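Local coordinates for protein dally-like, isoform A (PDB 6XTZ) that is a glypican, probably a cell-surface heparan sulfate proteoglycan, which binds Wnt and Hedgehog proteins and can shield the palmitoleate lipid of Wnt, at residues Val213-Asn223 against Gln515-Leu526. The protein carries 5 engineered substitutions. Numbering follows the deposited sequence. Where two conformers were deposited one is given.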
loop_
_atom_site.group_PDB
_atom_site.type_symbol
_atom_site.label_atom_id
_atom_site.label_comp_id
_atom_site.label_asym_id
_atom_site.label_seq_id
_atom_site.Cartn_x
_atom_site.Cartn_y
_atom_site.Cartn_z
ATOM N N VAL A 213 0.453 1.433 8.061
ATOM C CA VAL A 213 -0.766 2.180 8.357
ATOM C C VAL A 213 -1.950 1.237 8.522
ATOM O O VAL A 213 -2.857 1.508 9.316
ATOM C CB VAL A 213 -1.036 3.248 7.277
ATOM C CG1 VAL A 213 0.119 4.232 7.201
ATOM C CG2 VAL A 213 -1.299 2.609 5.921
ATOM N N ALA A 214 -1.963 0.117 7.794
ATOM C CA ALA A 214 -3.029 -0.861 7.974
ATOM C C ALA A 214 -2.980 -1.469 9.369
ATOM O O ALA A 214 -4.023 -1.683 9.998
ATOM C CB ALA A 214 -2.932 -1.953 6.909
ATOM N N LYS A 215 -1.776 -1.745 9.873
ATOM C CA LYS A 215 -1.646 -2.302 11.215
ATOM C C LYS A 215 -2.101 -1.313 12.281
ATOM O O LYS A 215 -2.664 -1.722 13.302
ATOM C CB LYS A 215 -0.200 -2.730 11.462
ATOM C CG LYS A 215 0.015 -3.506 12.750
ATOM C CD LYS A 215 1.454 -3.995 12.855
ATOM C CE LYS A 215 1.683 -4.790 14.129
ATOM N NZ LYS A 215 3.092 -5.263 14.238
ATOM N N LYS A 216 -1.874 -0.016 12.063
ATOM C CA LYS A 216 -2.281 0.991 13.037
ATOM C C LYS A 216 -3.794 1.162 13.108
ATOM O O LYS A 216 -4.299 1.652 14.125
ATOM C CB LYS A 216 -1.627 2.333 12.712
ATOM C CG LYS A 216 -0.125 2.375 12.936
ATOM C CD LYS A 216 0.207 2.406 14.416
ATOM C CE LYS A 216 1.698 2.586 14.645
ATOM N NZ LYS A 216 2.028 2.668 16.096
ATOM N N VAL A 217 -4.527 0.779 12.058
ATOM C CA VAL A 217 -5.983 0.847 12.099
ATOM C C VAL A 217 -6.541 -0.065 13.184
ATOM O O VAL A 217 -7.645 0.171 13.687
ATOM C CB VAL A 217 -6.565 0.508 10.706
ATOM C CG1 VAL A 217 -8.084 0.562 10.712
ATOM C CG2 VAL A 217 -6.017 1.465 9.663
ATOM N N LEU A 218 -5.784 -1.091 13.581
ATOM C CA LEU A 218 -6.212 -1.982 14.654
ATOM C C LEU A 218 -6.354 -1.262 15.989
ATOM O O LEU A 218 -7.031 -1.777 16.885
ATOM C CB LEU A 218 -5.220 -3.138 14.803
ATOM C CG LEU A 218 -5.068 -4.088 13.615
ATOM C CD1 LEU A 218 -3.959 -5.094 13.877
ATOM C CD2 LEU A 218 -6.375 -4.799 13.340
ATOM N N ASN A 219 -5.728 -0.096 16.146
ATOM C CA ASN A 219 -5.801 0.650 17.396
ATOM C C ASN A 219 -7.135 1.356 17.598
ATOM O O ASN A 219 -7.395 1.846 18.702
ATOM C CB ASN A 219 -4.672 1.682 17.461
ATOM C CG ASN A 219 -3.298 1.053 17.359
ATOM O OD1 ASN A 219 -3.108 -0.116 17.699
ATOM N ND2 ASN A 219 -2.327 1.828 16.886
ATOM N N VAL A 220 -7.978 1.424 16.573
ATOM C CA VAL A 220 -9.245 2.142 16.655
ATOM C C VAL A 220 -10.312 1.190 17.181
ATOM O O VAL A 220 -10.645 0.195 16.529
ATOM C CB VAL A 220 -9.647 2.722 15.291
ATOM C CG1 VAL A 220 -10.866 3.620 15.438
ATOM C CG2 VAL A 220 -8.484 3.488 14.679
ATOM N N ARG A 221 -10.850 1.500 18.356
ATOM C CA ARG A 221 -11.887 0.689 18.971
ATOM C C ARG A 221 -13.265 1.123 18.490
ATOM O O ARG A 221 -13.483 2.282 18.128
ATOM C CB ARG A 221 -11.820 0.788 20.496
ATOM C CG ARG A 221 -10.505 0.328 21.099
ATOM C CD ARG A 221 -10.498 0.526 22.607
ATOM N NE ARG A 221 -9.260 0.056 23.221
ATOM C CZ ARG A 221 -8.178 0.808 23.392
ATOM N NH1 ARG A 221 -7.095 0.294 23.961
ATOM N NH2 ARG A 221 -8.175 2.072 22.993
ATOM N N LEU A 222 -14.196 0.174 18.485
ATOM C CA LEU A 222 -15.581 0.495 18.180
ATOM C C LEU A 222 -16.168 1.377 19.277
ATOM O O LEU A 222 -15.791 1.282 20.447
ATOM C CB LEU A 222 -16.402 -0.786 18.034
ATOM C CG LEU A 222 -15.895 -1.765 16.973
ATOM C CD1 LEU A 222 -16.762 -3.014 16.929
ATOM C CD2 LEU A 222 -15.850 -1.096 15.612
ATOM N N ASN A 223 -17.088 2.255 18.889
ATOM C CA ASN A 223 -17.706 3.179 19.826
ATOM C C ASN A 223 -19.041 2.631 20.323
ATOM O O ASN A 223 -19.551 1.619 19.838
ATOM C CB ASN A 223 -17.888 4.563 19.186
ATOM C CG ASN A 223 -18.668 4.515 17.884
ATOM O OD1 ASN A 223 -19.634 3.765 17.742
ATOM N ND2 ASN A 223 -18.249 5.328 16.922
ATOM N N GLN A 515 -12.375 8.583 16.675
ATOM C CA GLN A 515 -11.957 7.577 15.703
ATOM C C GLN A 515 -11.249 8.214 14.513
ATOM O O GLN A 515 -10.204 7.723 14.069
ATOM C CB GLN A 515 -13.161 6.757 15.242
ATOM C CG GLN A 515 -13.737 5.840 16.312
ATOM C CD GLN A 515 -14.961 5.081 15.835
ATOM O OE1 GLN A 515 -15.761 5.598 15.055
ATOM N NE2 GLN A 515 -15.107 3.844 16.296
ATOM N N THR A 516 -11.798 9.310 13.986
ATOM C CA THR A 516 -11.167 9.961 12.842
ATOM C C THR A 516 -9.855 10.631 13.232
ATOM O O THR A 516 -8.972 10.800 12.383
ATOM C CB THR A 516 -12.117 10.981 12.217
ATOM O OG1 THR A 516 -12.267 12.100 13.097
ATOM C CG2 THR A 516 -13.477 10.351 11.972
ATOM N N ALA A 517 -9.704 11.013 14.502
ATOM C CA ALA A 517 -8.439 11.586 14.944
ATOM C C ALA A 517 -7.345 10.528 14.999
ATOM O O ALA A 517 -6.180 10.825 14.710
ATOM C CB ALA A 517 -8.605 12.257 16.307
ATOM N N GLN A 518 -7.700 9.289 15.354
ATOM C CA GLN A 518 -6.726 8.205 15.320
ATOM C C GLN A 518 -6.346 7.840 13.892
ATOM O O GLN A 518 -5.219 7.394 13.645
ATOM C CB GLN A 518 -7.272 6.972 16.042
ATOM C CG GLN A 518 -7.525 7.166 17.526
ATOM C CD GLN A 518 -8.016 5.897 18.200
ATOM O OE1 GLN A 518 -9.203 5.755 18.490
ATOM N NE2 GLN A 518 -7.103 4.968 18.453
ATOM N N MET A 519 -7.266 8.015 12.943
ATOM C CA MET A 519 -7.004 7.697 11.546
ATOM C C MET A 519 -6.283 8.814 10.804
ATOM O O MET A 519 -5.876 8.604 9.657
ATOM C CB MET A 519 -8.318 7.378 10.828
ATOM C CG MET A 519 -9.075 6.192 11.402
ATOM S SD MET A 519 -8.291 4.608 11.046
ATOM C CE MET A 519 -8.425 4.565 9.263
ATOM N N ALA A 520 -6.109 9.983 11.427
ATOM C CA ALA A 520 -5.584 11.141 10.709
ATOM C C ALA A 520 -4.153 10.904 10.241
ATOM O O ALA A 520 -3.824 11.144 9.073
ATOM C CB ALA A 520 -5.665 12.385 11.593
ATOM N N SER A 521 -3.284 10.436 11.140
ATOM C CA SER A 521 -1.891 10.214 10.764
ATOM C C SER A 521 -1.761 9.058 9.780
ATOM O O SER A 521 -0.902 9.088 8.891
ATOM C CB SER A 521 -1.043 9.960 12.009
ATOM O OG SER A 521 -1.476 8.796 12.687
ATOM N N GLN A 522 -2.599 8.030 9.924
ATOM C CA GLN A 522 -2.577 6.920 8.975
ATOM C C GLN A 522 -3.095 7.354 7.612
ATOM O O GLN A 522 -2.610 6.884 6.576
ATOM C CB GLN A 522 -3.398 5.750 9.510
ATOM C CG GLN A 522 -2.625 4.827 10.426
ATOM C CD GLN A 522 -1.958 5.565 11.567
ATOM O OE1 GLN A 522 -2.617 6.258 12.343
ATOM N NE2 GLN A 522 -0.641 5.431 11.670
ATOM N N LEU A 523 -4.087 8.244 7.595
ATOM C CA LEU A 523 -4.571 8.781 6.330
ATOM C C LEU A 523 -3.512 9.649 5.664
ATOM O O LEU A 523 -3.360 9.625 4.438
ATOM C CB LEU A 523 -5.853 9.575 6.568
ATOM C CG LEU A 523 -6.708 9.905 5.351
ATOM C CD1 LEU A 523 -7.190 8.630 4.680
ATOM C CD2 LEU A 523 -7.881 10.770 5.776
ATOM N N SER A 524 -2.756 10.409 6.460
ATOM C CA SER A 524 -1.737 11.290 5.901
ATOM C C SER A 524 -0.561 10.497 5.345
ATOM O O SER A 524 -0.015 10.846 4.293
ATOM C CB SER A 524 -1.266 12.282 6.964
ATOM O OG SER A 524 -0.297 13.172 6.440
ATOM N N HIS A 525 -0.152 9.431 6.039
ATOM C CA HIS A 525 0.935 8.597 5.535
ATOM C C HIS A 525 0.527 7.874 4.258
ATOM O O HIS A 525 1.327 7.760 3.320
ATOM C CB HIS A 525 1.369 7.590 6.599
ATOM C CG HIS A 525 2.033 8.211 7.788
ATOM N ND1 HIS A 525 2.735 9.394 7.717
ATOM C CD2 HIS A 525 2.100 7.812 9.081
ATOM C CE1 HIS A 525 3.208 9.697 8.913
ATOM N NE2 HIS A 525 2.836 8.753 9.758
ATOM N N LEU A 526 -0.712 7.377 4.204
ATOM C CA LEU A 526 -1.174 6.685 3.006
ATOM C C LEU A 526 -1.239 7.630 1.813
ATOM O O LEU A 526 -0.823 7.267 0.706
ATOM C CB LEU A 526 -2.538 6.043 3.260
ATOM C CG LEU A 526 -3.106 5.210 2.109
ATOM C CD1 LEU A 526 -2.160 4.074 1.752
ATOM C CD2 LEU A 526 -4.484 4.674 2.458
HETATM O O HOH W 1 -10.656 4.009 19.566
HETATM O O HOH W 2 -17.598 2.420 15.707
#
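Gln515 and Val220 meet in the segment following helix 185-216, which packs with the end of that helix against helix 513-538, within the elongated, all-helical glypican core. Followed outward from its backbone, Gln515 first lays CB and CG across the CG1 methyl of Val220, with CG 3.7 Å from that methyl. The chain runs extended beyond CG (chi2 178°), which carries the amide past the valine to the linker backbone. There NE2 donates a nearly straight hydrogen bond to Arg221 O (2.9 Å, 163° at the hydrogen), the acceptor lying in the amide plane. A second bond from NE2 goes to a water that also accepts from Asn223 N, while OE1 receives a weak bond from Ser512 N. A leucine in place of Gln515 would probably leave Arg221 O and this water without their donor, setting the linker freer to shift.

One turn on, Gln518 NE2 donates a hydrogen bond to Asn219 O (3.1 Å), bent at the hydrogen (145°) and arriving from above the carbonyl plane. Next to these polar links, Met519 is bent at chi2 and chi3, which brings SD to Val220 CG2 and CE to Val217 CG2; Phe265 of helix 263-283 also packs on this methionine. Farther along, where the two backbones come closest, Gln522 CG lies 3.5 Å from Val213 O, and Val213 CG1 touches His525 CB at 3.6 Å. At the linker's far end Asn223 N-caps helix 224-234, its OD1 accepting from Cys226 N and its ND2 donating to Pro510 O.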